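Local coordinates for UPF0141 protein yjdB (Campylobacter jejuni subsp. jejuni HB93-13, PDB 4TN0), which probably transfers phosphoethanolamine in the periplasm, through the C-terminal, alkaline phosphatase-like domain of EptC, an enzyme required for polymyxin resistance and motility, at residues Thr4-Ala9 with Thr293-Pro298; Asp92-Thr97 with Thr284-Phe289; Arg164-Phe169 with Leu197-Tyr202; Phe172-Asp177 with Leu189-Asp194. One frame throughout, in Å; residues are numbered along the deposited sequence.

Contact 1. Residues Thr4-Ala9 with Thr293-Pro298; sequences TIANDA and TSVYEP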
loop_
_atom_site.group_PDB
_atom_site.type_symbol
_atom_site.label_atom_id
_atom_site.label_comp_id
_atom_site.label_asym_id
_atom_site.label_seq_id
_atom_site.Cartn_x
_atom_site.Cartn_y
_atom_site.Cartn_z
ATOM N N THR A 4 14.639 -12.461 16.343
ATOM C CA THR A 4 14.990 -11.106 15.939
ATOM C C THR A 4 15.717 -11.200 14.611
ATOM O O THR A 4 16.311 -12.237 14.300
ATOM C CB THR A 4 15.896 -10.383 16.979
ATOM O OG1 THR A 4 17.112 -11.121 17.173
ATOM C CG2 THR A 4 15.183 -10.227 18.308
ATOM N N ILE A 5 15.659 -10.145 13.808
ATOM C CA ILE A 5 16.350 -10.181 12.528
ATOM C C ILE A 5 17.163 -8.927 12.338
ATOM O O ILE A 5 16.962 -7.946 13.055
ATOM C CB ILE A 5 15.386 -10.333 11.330
ATOM C CG1 ILE A 5 14.507 -9.088 11.185
ATOM C CG2 ILE A 5 14.546 -11.600 11.447
ATOM C CD1 ILE A 5 13.891 -8.974 9.796
ATOM N N ALA A 6 18.042 -8.952 11.337
ATOM C CA ALA A 6 18.921 -7.826 11.053
ATOM C C ALA A 6 19.571 -7.316 12.344
ATOM O O ALA A 6 19.472 -6.135 12.686
ATOM C CB ALA A 6 18.139 -6.709 10.369
ATOM N N ASN A 7 20.250 -8.214 13.047
ATOM C CA ASN A 7 20.806 -7.893 14.353
ATOM C C ASN A 7 21.981 -6.898 14.263
ATOM O O ASN A 7 22.366 -6.293 15.253
ATOM C CB ASN A 7 21.246 -9.176 15.073
ATOM C CG ASN A 7 20.093 -10.139 15.329
ATOM O OD1 ASN A 7 19.044 -9.749 15.844
ATOM N ND2 ASN A 7 20.304 -11.411 15.018
ATOM N N ASP A 8 22.547 -6.762 13.066
ATOM C CA ASP A 8 23.652 -5.853 12.794
ATOM C C ASP A 8 23.224 -4.482 12.262
ATOM O O ASP A 8 24.024 -3.803 11.619
ATOM C CB ASP A 8 24.584 -6.479 11.756
ATOM C CG ASP A 8 23.874 -6.722 10.435
ATOM O OD1 ASP A 8 22.637 -6.879 10.472
ATOM O OD2 ASP A 8 24.521 -6.747 9.364
ATOM N N ALA A 9 21.994 -4.051 12.506
ATOM C CA ALA A 9 21.511 -2.863 11.795
ATOM C C ALA A 9 21.723 -1.551 12.566
ATOM O O ALA A 9 21.695 -1.528 13.799
ATOM C CB ALA A 9 20.026 -3.032 11.442
ATOM N N THR A 293 22.899 -2.697 7.019
ATOM C CA THR A 293 22.743 -4.077 7.462
ATOM C C THR A 293 22.968 -5.006 6.283
ATOM O O THR A 293 22.796 -4.610 5.131
ATOM C CB THR A 293 21.332 -4.353 8.082
ATOM O OG1 THR A 293 21.191 -5.753 8.363
ATOM C CG2 THR A 293 20.208 -3.918 7.131
ATOM N N SER A 294 23.373 -6.237 6.572
ATOM C CA SER A 294 23.662 -7.214 5.524
ATOM C C SER A 294 22.393 -7.782 4.881
ATOM O O SER A 294 22.439 -8.308 3.763
ATOM C CB SER A 294 24.514 -8.349 6.078
ATOM O OG SER A 294 23.829 -9.023 7.114
ATOM N N VAL A 295 21.258 -7.678 5.568
ATOM C CA VAL A 295 20.022 -8.226 5.010
ATOM C C VAL A 295 19.415 -7.257 4.000
ATOM O O VAL A 295 18.482 -7.615 3.265
ATOM C CB VAL A 295 18.986 -8.548 6.087
ATOM C CG1 VAL A 295 19.555 -9.529 7.093
ATOM C CG2 VAL A 295 18.497 -7.278 6.754
ATOM N N TYR A 296 19.950 -6.038 3.961
ATOM C CA TYR A 296 19.552 -5.075 2.949
ATOM C C TYR A 296 20.050 -5.512 1.566
ATOM O O TYR A 296 21.250 -5.730 1.355
ATOM C CB TYR A 296 20.077 -3.683 3.302
ATOM C CG TYR A 296 19.911 -2.677 2.188
ATOM C CD1 TYR A 296 18.663 -2.123 1.906
ATOM C CD2 TYR A 296 21.001 -2.264 1.429
ATOM C CE1 TYR A 296 18.501 -1.203 0.890
ATOM C CE2 TYR A 296 20.850 -1.340 0.407
ATOM C CZ TYR A 296 19.598 -0.815 0.141
ATOM O OH TYR A 296 19.446 0.104 -0.872
ATOM N N GLU A 297 19.132 -5.655 0.620
ATOM C CA GLU A 297 19.503 -6.058 -0.731
ATOM C C GLU A 297 19.245 -4.907 -1.673
ATOM O O GLU A 297 18.108 -4.645 -2.037
ATOM C CB GLU A 297 18.723 -7.289 -1.183
ATOM C CG GLU A 297 19.021 -8.560 -0.428
ATOM C CD GLU A 297 18.074 -9.666 -0.821
ATOM O OE1 GLU A 297 16.850 -9.404 -0.833
ATOM O OE2 GLU A 297 18.540 -10.782 -1.141
ATOM N N PRO A 298 20.314 -4.241 -2.112
ATOM C CA PRO A 298 20.207 -3.016 -2.913
ATOM C C PRO A 298 19.503 -3.256 -4.237
ATOM O O PRO A 298 19.005 -2.325 -4.862
ATOM C CB PRO A 298 21.664 -2.615 -3.145
ATOM C CG PRO A 298 22.445 -3.888 -2.953
ATOM C CD PRO A 298 21.713 -4.659 -1.907
#

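Contact 2. Residues Asp92-Thr97 with Thr284-Phe289; sequences DVLYKT and TLLGYF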
loop_
_atom_site.group_PDB
_atom_site.type_symbol
_atom_site.label_atom_id
_atom_site.label_comp_id
_atom_site.label_asym_id
_atom_site.label_seq_id
_atom_site.Cartn_x
_atom_site.Cartn_y
_atom_site.Cartn_z
ATOM N N ASP A 92 9.960 -3.221 12.757
ATOM C CA ASP A 92 10.751 -3.440 13.957
ATOM C C ASP A 92 12.189 -2.974 13.717
ATOM O O ASP A 92 12.831 -2.422 14.598
ATOM C CB ASP A 92 10.758 -4.921 14.347
ATOM C CG ASP A 92 9.393 -5.434 14.701
ATOM O OD1 ASP A 92 8.722 -4.836 15.582
ATOM O OD2 ASP A 92 8.990 -6.435 14.061
ATOM N N VAL A 93 12.709 -3.250 12.527
ATOM C CA VAL A 93 14.056 -2.823 12.192
ATOM C C VAL A 93 14.165 -1.307 12.180
ATOM O O VAL A 93 15.108 -0.760 12.742
ATOM C CB VAL A 93 14.516 -3.389 10.844
ATOM C CG1 VAL A 93 15.913 -2.873 10.503
ATOM C CG2 VAL A 93 14.507 -4.898 10.908
ATOM N N LEU A 94 13.186 -0.620 11.598
ATOM C CA LEU A 94 13.234 0.843 11.592
ATOM C C LEU A 94 13.088 1.403 13.001
ATOM O O LEU A 94 13.741 2.384 13.345
ATOM C CB LEU A 94 12.152 1.425 10.704
ATOM C CG LEU A 94 12.156 1.052 9.231
ATOM C CD1 LEU A 94 10.883 1.594 8.590
ATOM C CD2 LEU A 94 13.371 1.611 8.553
ATOM N N TYR A 95 12.256 0.766 13.822
ATOM C CA TYR A 95 12.032 1.239 15.189
ATOM C C TYR A 95 13.259 1.079 16.070
ATOM O O TYR A 95 13.623 1.989 16.811
ATOM C CB TYR A 95 10.870 0.489 15.838
ATOM C CG TYR A 95 10.630 0.814 17.308
ATOM C CD1 TYR A 95 9.716 1.791 17.691
ATOM C CD2 TYR A 95 11.314 0.125 18.314
ATOM C CE1 TYR A 95 9.491 2.078 19.033
ATOM C CE2 TYR A 95 11.100 0.404 19.649
ATOM C CZ TYR A 95 10.187 1.381 20.006
ATOM O OH TYR A 95 9.972 1.658 21.339
ATOM N N LYS A 96 13.890 -0.085 15.992
ATOM C CA LYS A 96 15.028 -0.377 16.844
ATOM C C LYS A 96 16.254 0.405 16.387
ATOM O O LYS A 96 17.241 0.503 17.106
ATOM C CB LYS A 96 15.292 -1.888 16.878
ATOM C CG LYS A 96 15.975 -2.450 15.657
ATOM C CD LYS A 96 16.115 -3.957 15.781
ATOM C CE LYS A 96 16.991 -4.516 14.671
ATOM N NZ LYS A 96 16.952 -5.993 14.718
ATOM N N THR A 97 16.147 0.995 15.204
ATOM C CA THR A 97 17.233 1.716 14.564
ATOM C C THR A 97 16.958 3.240 14.712
ATOM O O THR A 97 17.624 4.104 14.132
ATOM C CB THR A 97 17.363 1.203 13.108
ATOM O OG1 THR A 97 18.127 -0.010 13.112
ATOM C CG2 THR A 97 18.045 2.119 12.237
ATOM N N THR A 284 13.204 -1.725 0.304
ATOM C CA THR A 284 12.817 -0.351 -0.016
ATOM C C THR A 284 12.626 0.452 1.259
ATOM O O THR A 284 12.980 1.631 1.318
ATOM C CB THR A 284 11.518 -0.281 -0.860
ATOM O OG1 THR A 284 11.746 -0.877 -2.138
ATOM C CG2 THR A 284 11.101 1.163 -1.082
ATOM N N LEU A 285 12.108 -0.205 2.292
ATOM C CA LEU A 285 11.846 0.455 3.572
ATOM C C LEU A 285 13.128 0.645 4.403
ATOM O O LEU A 285 13.294 1.650 5.094
ATOM C CB LEU A 285 10.810 -0.343 4.359
ATOM C CG LEU A 285 9.335 -0.265 3.943
ATOM C CD1 LEU A 285 8.545 -1.107 4.910
ATOM C CD2 LEU A 285 8.790 1.160 3.931
ATOM N N LEU A 286 14.029 -0.327 4.349
ATOM C CA LEU A 286 15.307 -0.169 5.023
ATOM C C LEU A 286 16.094 0.916 4.293
ATOM O O LEU A 286 16.537 1.892 4.899
ATOM C CB LEU A 286 16.085 -1.481 5.051
ATOM C CG LEU A 286 15.516 -2.624 5.881
ATOM C CD1 LEU A 286 16.606 -3.622 6.218
ATOM C CD2 LEU A 286 14.892 -2.086 7.138
ATOM N N GLY A 287 16.216 0.756 2.976
ATOM C CA GLY A 287 16.954 1.691 2.149
ATOM C C GLY A 287 16.534 3.143 2.289
ATOM O O GLY A 287 17.347 4.057 2.134
ATOM N N TYR A 288 15.262 3.366 2.590
ATOM C CA TYR A 288 14.743 4.722 2.613
ATOM C C TYR A 288 15.303 5.491 3.787
ATOM O O TYR A 288 15.538 6.698 3.685
ATOM C CB TYR A 288 13.214 4.741 2.674
ATOM C CG TYR A 288 12.657 6.114 2.391
ATOM C CD1 TYR A 288 12.456 7.031 3.419
ATOM C CD2 TYR A 288 12.358 6.503 1.090
ATOM C CE1 TYR A 288 11.964 8.294 3.160
ATOM C CE2 TYR A 288 11.867 7.762 0.821
ATOM C CZ TYR A 288 11.672 8.654 1.862
ATOM O OH TYR A 288 11.181 9.910 1.599
ATOM N N PHE A 289 15.513 4.807 4.907
ATOM C CA PHE A 289 16.048 5.484 6.080
ATOM C C PHE A 289 17.533 5.158 6.250
ATOM O O PHE A 289 18.103 5.369 7.316
ATOM C CB PHE A 289 15.245 5.102 7.322
ATOM C CG PHE A 289 13.839 5.589 7.269
ATOM C CD1 PHE A 289 13.500 6.825 7.788
ATOM C CD2 PHE A 289 12.855 4.834 6.649
ATOM C CE1 PHE A 289 12.200 7.289 7.718
ATOM C CE2 PHE A 289 11.558 5.294 6.579
ATOM C CZ PHE A 289 11.231 6.522 7.111
#

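Contact 3. Residues Arg164-Phe169 with Leu197-Tyr202; sequences RYPSEF and LLYTDY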
loop_
_atom_site.group_PDB
_atom_site.type_symbol
_atom_site.label_atom_id
_atom_site.label_comp_id
_atom_site.label_asym_id
_atom_site.label_seq_id
_atom_site.Cartn_x
_atom_site.Cartn_y
_atom_site.Cartn_z
ATOM N N ARG A 164 -17.797 1.787 1.165
ATOM C CA ARG A 164 -16.407 2.214 1.368
ATOM C C ARG A 164 -16.211 3.706 1.093
ATOM O O ARG A 164 -15.249 4.307 1.555
ATOM C CB ARG A 164 -15.460 1.397 0.466
ATOM C CG ARG A 164 -15.510 -0.130 0.672
ATOM C CD ARG A 164 -14.763 -0.582 1.920
ATOM N NE ARG A 164 -15.559 -0.478 3.137
ATOM C CZ ARG A 164 -16.381 -1.415 3.599
ATOM N NH1 ARG A 164 -17.054 -1.193 4.726
ATOM N NH2 ARG A 164 -16.528 -2.571 2.952
ATOM N N TYR A 165 -17.133 4.304 0.350
ATOM C CA TYR A 165 -16.982 5.698 -0.038
ATOM C C TYR A 165 -18.223 6.516 0.296
ATOM O O TYR A 165 -19.333 5.986 0.305
ATOM C CB TYR A 165 -16.679 5.809 -1.525
ATOM C CG TYR A 165 -17.664 5.088 -2.414
ATOM C CD1 TYR A 165 -17.403 3.797 -2.860
ATOM C CD2 TYR A 165 -18.848 5.702 -2.822
ATOM C CE1 TYR A 165 -18.286 3.133 -3.667
ATOM C CE2 TYR A 165 -19.742 5.049 -3.641
ATOM C CZ TYR A 165 -19.456 3.760 -4.057
ATOM O OH TYR A 165 -20.323 3.100 -4.874
ATOM N N PRO A 166 -18.032 7.812 0.595
ATOM C CA PRO A 166 -19.152 8.732 0.830
ATOM C C PRO A 166 -19.836 9.112 -0.484
ATOM O O PRO A 166 -19.239 8.901 -1.554
ATOM C CB PRO A 166 -18.474 9.938 1.495
ATOM C CG PRO A 166 -17.093 9.941 0.902
ATOM C CD PRO A 166 -16.727 8.478 0.772
ATOM N N SER A 167 -21.057 9.650 -0.400
ATOM C CA SER A 167 -21.868 9.937 -1.591
ATOM C C SER A 167 -21.137 10.858 -2.554
ATOM O O SER A 167 -21.334 10.793 -3.763
ATOM C CB SER A 167 -23.246 10.519 -1.203
ATOM O OG SER A 167 -23.173 11.822 -0.631
ATOM N N GLU A 168 -20.247 11.688 -2.021
ATOM C CA GLU A 168 -19.541 12.647 -2.854
ATOM C C GLU A 168 -18.624 11.964 -3.876
ATOM O O GLU A 168 -18.204 12.601 -4.851
ATOM C CB GLU A 168 -18.721 13.602 -1.969
ATOM C CG GLU A 168 -19.575 14.466 -1.004
ATOM C CD GLU A 168 -19.963 13.748 0.304
ATOM O OE1 GLU A 168 -19.420 12.663 0.579
ATOM O OE2 GLU A 168 -20.799 14.273 1.072
ATOM N N PHE A 169 -18.361 10.662 -3.697
ATOM C CA PHE A 169 -17.494 9.921 -4.633
ATOM C C PHE A 169 -18.224 8.768 -5.320
ATOM O O PHE A 169 -17.599 7.881 -5.891
ATOM C CB PHE A 169 -16.232 9.420 -3.912
ATOM C CG PHE A 169 -15.328 10.538 -3.460
ATOM C CD1 PHE A 169 -14.496 11.185 -4.363
ATOM C CD2 PHE A 169 -15.357 10.981 -2.150
ATOM C CE1 PHE A 169 -13.688 12.238 -3.960
ATOM C CE2 PHE A 169 -14.555 12.030 -1.740
ATOM C CZ PHE A 169 -13.722 12.660 -2.646
ATOM N N LEU A 197 -12.019 2.869 -5.645
ATOM C CA LEU A 197 -10.665 3.199 -6.092
ATOM C C LEU A 197 -10.479 4.719 -6.185
ATOM O O LEU A 197 -9.426 5.257 -5.817
ATOM C CB LEU A 197 -10.381 2.544 -7.447
ATOM C CG LEU A 197 -10.318 1.003 -7.514
ATOM C CD1 LEU A 197 -10.064 0.513 -8.924
ATOM C CD2 LEU A 197 -9.252 0.444 -6.570
ATOM N N LEU A 198 -11.511 5.392 -6.695
ATOM C CA LEU A 198 -11.555 6.841 -6.830
ATOM C C LEU A 198 -11.409 7.504 -5.470
ATOM O O LEU A 198 -10.613 8.425 -5.289
ATOM C CB LEU A 198 -12.862 7.272 -7.488
ATOM C CG LEU A 198 -12.992 8.733 -7.904
ATOM C CD1 LEU A 198 -11.958 9.050 -8.977
ATOM C CD2 LEU A 198 -14.400 8.966 -8.437
ATOM N N TYR A 199 -12.164 7.005 -4.504
ATOM C CA TYR A 199 -12.098 7.543 -3.156
ATOM C C TYR A 199 -10.702 7.359 -2.575
ATOM O O TYR A 199 -10.134 8.281 -2.010
ATOM C CB TYR A 199 -13.134 6.860 -2.269
ATOM C CG TYR A 199 -13.200 7.362 -0.838
ATOM C CD1 TYR A 199 -13.267 8.720 -0.559
ATOM C CD2 TYR A 199 -13.259 6.471 0.224
ATOM C CE1 TYR A 199 -13.367 9.176 0.749
ATOM C CE2 TYR A 199 -13.349 6.912 1.533
ATOM C CZ TYR A 199 -13.412 8.267 1.791
ATOM O OH TYR A 199 -13.511 8.706 3.087
ATOM N N THR A 200 -10.136 6.173 -2.756
ATOM C CA THR A 200 -8.767 5.920 -2.330
ATOM C C THR A 200 -7.804 6.835 -3.088
ATOM O O THR A 200 -6.867 7.366 -2.497
ATOM C CB THR A 200 -8.370 4.447 -2.530
ATOM O OG1 THR A 200 -9.059 3.650 -1.562
ATOM C CG2 THR A 200 -6.869 4.258 -2.328
ATOM N N ASP A 201 -8.041 7.044 -4.380
ATOM C CA ASP A 201 -7.181 7.935 -5.149
ATOM C C ASP A 201 -7.199 9.368 -4.570
ATOM O O ASP A 201 -6.144 9.981 -4.362
ATOM C CB ASP A 201 -7.600 7.938 -6.614
ATOM C CG ASP A 201 -6.510 8.477 -7.532
ATOM O OD1 ASP A 201 -5.582 7.711 -7.873
ATOM O OD2 ASP A 201 -6.588 9.655 -7.936
ATOM N N TYR A 202 -8.393 9.877 -4.272
ATOM C CA TYR A 202 -8.557 11.207 -3.683
ATOM C C TYR A 202 -7.796 11.343 -2.375
ATOM O O TYR A 202 -7.101 12.336 -2.143
ATOM C CB TYR A 202 -10.047 11.505 -3.461
ATOM C CG TYR A 202 -10.358 12.647 -2.505
ATOM C CD1 TYR A 202 -10.678 12.398 -1.174
ATOM C CD2 TYR A 202 -10.352 13.969 -2.938
ATOM C CE1 TYR A 202 -10.964 13.432 -0.301
ATOM C CE2 TYR A 202 -10.631 15.009 -2.073
ATOM C CZ TYR A 202 -10.939 14.740 -0.756
ATOM O OH TYR A 202 -11.241 15.780 0.106
#

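Contact 4. Residues Phe172-Asp177 with Leu189-Asp194; sequences FTPTCD and LINTYD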
loop_
_atom_site.group_PDB
_atom_site.type_symbol
_atom_site.label_atom_id
_atom_site.label_comp_id
_atom_site.label_asym_id
_atom_site.label_seq_id
_atom_site.Cartn_x
_atom_site.Cartn_y
_atom_site.Cartn_z
ATOM N N PHE A 172 -19.343 7.047 -10.451
ATOM C CA PHE A 172 -19.635 6.105 -11.536
ATOM C C PHE A 172 -20.950 5.348 -11.268
ATOM O O PHE A 172 -21.105 4.711 -10.224
ATOM C CB PHE A 172 -18.465 5.141 -11.721
ATOM C CG PHE A 172 -17.123 5.825 -11.828
ATOM C CD1 PHE A 172 -16.920 6.839 -12.752
ATOM C CD2 PHE A 172 -16.062 5.450 -11.007
ATOM C CE1 PHE A 172 -15.685 7.471 -12.862
ATOM C CE2 PHE A 172 -14.815 6.079 -11.108
ATOM C CZ PHE A 172 -14.625 7.089 -12.034
ATOM N N THR A 173 -21.905 5.455 -12.197
ATOM C CA THR A 173 -23.262 4.928 -11.982
ATOM C C THR A 173 -23.817 4.207 -13.226
ATOM O O THR A 173 -23.449 4.538 -14.349
ATOM C CB THR A 173 -24.247 6.073 -11.567
ATOM O OG1 THR A 173 -24.215 7.097 -12.560
ATOM C CG2 THR A 173 -23.864 6.682 -10.193
ATOM N N PRO A 174 -24.751 3.254 -13.043
ATOM C CA PRO A 174 -25.392 2.817 -11.789
ATOM C C PRO A 174 -24.436 2.004 -10.904
ATOM O O PRO A 174 -23.360 1.663 -11.372
ATOM C CB PRO A 174 -26.556 1.960 -12.272
ATOM C CG PRO A 174 -26.081 1.404 -13.609
ATOM C CD PRO A 174 -25.234 2.493 -14.217
ATOM N N THR A 175 -24.825 1.744 -9.656
ATOM C CA THR A 175 -24.011 1.031 -8.693
ATOM C C THR A 175 -24.693 -0.221 -8.133
ATOM O O THR A 175 -25.890 -0.450 -8.326
ATOM C CB THR A 175 -23.643 1.952 -7.491
ATOM O OG1 THR A 175 -24.826 2.284 -6.749
ATOM C CG2 THR A 175 -22.947 3.224 -7.966
ATOM N N CYS A 176 -23.921 -1.020 -7.408
ATOM C CA CYS A 176 -24.404 -2.255 -6.806
ATOM C C CYS A 176 -24.411 -2.076 -5.299
ATOM O O CYS A 176 -23.380 -2.254 -4.658
ATOM C CB CYS A 176 -23.505 -3.427 -7.226
ATOM S SG CYS A 176 -23.797 -5.035 -6.465
ATOM N N ASP A 177 -25.556 -1.691 -4.733
ATOM C CA ASP A 177 -25.609 -1.304 -3.317
ATOM C C ASP A 177 -26.102 -2.472 -2.467
ATOM O O ASP A 177 -27.064 -2.364 -1.707
ATOM C CB ASP A 177 -26.495 -0.060 -3.130
ATOM C CG ASP A 177 -26.035 1.132 -3.985
ATOM O OD1 ASP A 177 -24.829 1.291 -4.254
ATOM O OD2 ASP A 177 -26.904 1.877 -4.480
ATOM N N LEU A 189 -21.614 -3.438 -10.808
ATOM C CA LEU A 189 -20.676 -3.923 -9.813
ATOM C C LEU A 189 -19.323 -3.258 -10.033
ATOM O O LEU A 189 -18.709 -2.769 -9.082
ATOM C CB LEU A 189 -20.560 -5.441 -9.857
ATOM C CG LEU A 189 -19.519 -6.053 -8.924
ATOM C CD1 LEU A 189 -19.810 -5.649 -7.486
ATOM C CD2 LEU A 189 -19.462 -7.566 -9.066
ATOM N N ILE A 190 -18.879 -3.209 -11.288
ATOM C CA ILE A 190 -17.596 -2.591 -11.629
ATOM C C ILE A 190 -17.582 -1.120 -11.232
ATOM O O ILE A 190 -16.564 -0.607 -10.720
ATOM C CB ILE A 190 -17.252 -2.726 -13.134
ATOM C CG1 ILE A 190 -17.376 -4.185 -13.594
ATOM C CG2 ILE A 190 -15.896 -2.111 -13.459
ATOM C CD1 ILE A 190 -16.369 -5.086 -13.020
ATOM N N ASN A 191 -18.690 -0.426 -11.507
ATOM C CA ASN A 191 -18.789 0.983 -11.160
ATOM C C ASN A 191 -18.557 1.172 -9.668
ATOM O O ASN A 191 -17.774 2.020 -9.252
ATOM C CB ASN A 191 -20.159 1.565 -11.534
ATOM C CG ASN A 191 -20.350 1.766 -13.032
ATOM O OD1 ASN A 191 -19.392 1.848 -13.798
ATOM N ND2 ASN A 191 -21.611 1.885 -13.443
ATOM N N THR A 192 -19.219 0.345 -8.869
ATOM C CA THR A 192 -19.109 0.431 -7.418
ATOM C C THR A 192 -17.676 0.212 -6.971
ATOM O O THR A 192 -17.172 0.908 -6.091
ATOM C CB THR A 192 -20.017 -0.601 -6.741
ATOM O OG1 THR A 192 -21.275 -0.643 -7.431
ATOM C CG2 THR A 192 -20.232 -0.265 -5.281
ATOM N N TYR A 193 -17.028 -0.766 -7.598
ATOM C CA TYR A 193 -15.655 -1.121 -7.280
ATOM C C TYR A 193 -14.725 0.036 -7.634
ATOM O O TYR A 193 -13.806 0.352 -6.865
ATOM C CB TYR A 193 -15.242 -2.427 -8.004
ATOM C CG TYR A 193 -13.815 -2.863 -7.707
ATOM C CD1 TYR A 193 -13.492 -3.461 -6.490
ATOM C CD2 TYR A 193 -12.796 -2.683 -8.646
ATOM C CE1 TYR A 193 -12.183 -3.846 -6.196
ATOM C CE2 TYR A 193 -11.487 -3.082 -8.371
ATOM C CZ TYR A 193 -11.193 -3.665 -7.146
ATOM O OH TYR A 193 -9.910 -4.058 -6.865
ATOM N N ASP A 194 -14.975 0.654 -8.788
ATOM C CA ASP A 194 -14.182 1.778 -9.274
ATOM C C ASP A 194 -14.335 3.044 -8.420
ATOM O O ASP A 194 -13.367 3.811 -8.223
ATOM C CB ASP A 194 -14.548 2.082 -10.717
ATOM C CG ASP A 194 -13.971 1.071 -11.675
ATOM O OD1 ASP A 194 -13.140 0.255 -11.226
ATOM O OD2 ASP A 194 -14.301 1.110 -12.874
#

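Contact 1. Residues Thr4-Ala9 with Thr293-Pro298
A type I beta turn from A6 to A9, near the N terminus of the periplasmic domain, sets D8 against the loop that leaves helix 281-288, and the D8 carboxylate takes hold of T293 and S294. Its two oxygens divide the work. OD1 of D8 accepts the hydroxyl OG1 of T293 at 2.8 Å, on its syn side but 33° out of the carboxylate plane. OD2 of D8 takes the backbone N-H of S294 at 3.1 Å, also syn and closer to the plane, with an N-H...O angle of 156°. A weak bond of 3.3 Å from OG of S294 to the same OD2 of D8 adds a third donor. T293 holds its OG1 anti to the backbone N (chi1 174°), where the hydroxyl meets D8 and also receives a weak bond from N of V295 in its own loop. Apolar atoms fill in beside the carboxylate: CB of A6 lies 3.7 Å from CG2 of V295, and CB of A9 sits 3.8 Å from CB of T293. Behind them F282 and L286 of helix 281-288 touch V295 and T293. With two firm donors and a weak third, the negative charge of D8 is probably stabilised even at this exposed position, and the grip of both oxygens should restrict rotation of the group.

Contact 2. Residues Asp92-Thr97 with Thr284-Phe289
L94 carries its CG beside the backbone N (chi1 -60°); with CD1 anti to CA, the other branch, CD2, is turned toward the neighbouring helix; V93 has CG1 anti to its own N (chi1 178°) and meets L286 there. The two helices, 90-96 and 281-288, pack side by side on one face of the central mixed sheet of this alkaline phosphatase-like alpha/beta fold. Their short segments run nearly parallel, 17° apart, with axes 10.2 Å from each other at closest approach. CD2 of L286 reaches to within 3.6 Å of CG1 of V93, the two side chains crossing at about a right angle. L94 fits between L286 and F289: its CD2 lies 4.2 Å from CD2 of L286 and 3.8 Å from CD2 of F289, and it approaches the phenyl ring obliquely. Every residue that touches here is buried, and the seam between the helices is made by aliphatic branches and one aromatic ring. Below it lies the sheet, where L94, L285 and F289 all touch I148 of strand 146-152, while L285 and F289 also meet L20 of strand 18-24. The same CD2 of L94 comes 3.5 Å from the backbone O of L285, an oxygen that lies in the plane of the F289 ring at its edge.

Contact 3. Residues Arg164-Phe169 with Leu197-Tyr202
F169 packs its ring against both Y199 and Y202, forming an aromatic cluster, where the loop after strand 146-152 of the alkaline phosphatase-like fold packs on the later helix 186-211. From CB the chain turns beside the backbone N (chi1 -66°), bringing CG to 4.0 Å from CD1 of Y199. CD2 of F169 comes closer, 3.5 Å from CD1 of Y199, and CE2 touches the same atom. CE1 meets CB and CG of Y202. At the tip, CZ of F169 sits 3.3 Å above the plane of the Y202 ring, over its centre, although the two ring planes are inclined at 44°. Y199 is covered from a different quarter: CD of P166 makes a CH-pi contact over its face, 3.5 Å from the ring centroid. The hydroxyl of Y199 bonds to E130, while R164 turns its guanidinium to O of H157. The peptide before Y165 closes in as well, O of R164 lying 3.2 Å from CE2 of Y199.

Contact 4. Residues Phe172-Asp177 with Leu189-Asp194
N191 and T192, two buried polar residues of helix 186-211, grip the loop that precedes this helix in the alkaline phosphatase-like fold, and here the packing is tight. ND2 of N191 donates to O of P174 at 2.7 Å, a nearly straight bond (166°) lying in both the carbonyl plane and the amide plane. Its other end is held too, OD1 of N191 bonding to N41, so bonds at both ends should fix the rotation of the amide. Two residues further along the loop, OG1 of T192 receives N-H of C176 at 2.7 Å and has a second bond with O of A188. The disulfide to C184 binds C176 covalently to the chain just before the helix. The F172 ring packs on D194, CD2 of F172 lying 3.7 Å from CB of D194. The outward side is looser: T173 and P174, joined by a cis peptide, direct their CB atoms away from the helix and are exposed. Exposed D177 likewise starts away from the helix, and its OD1 accepts OG1 of T175 at 2.7 Å.

How the contacts relate
From the N terminus, residues 4-9 come first, and contact 1 closes the longest loop by meeting 293-298 beyond helix 281-288. Within that loop, contact 2 joins helix 90-96 to helix 281-288, and these two contacts touch: NZ of K96 bonds to O of I5. Further inside, contact 3 returns the 164-169 loop to helix 186-211, and contact 4, the innermost, does the same with 172-177 at 189-194, nearer the start of that helix. The four loops are thus nested, none crossing. Contacts 1 and 2 tie the N-terminal loop, helix 90-96, helix 281-288 and the loop after it together on one side of the chain's centre; contacts 3 and 4, centres 12 Å apart, secure the opposite side.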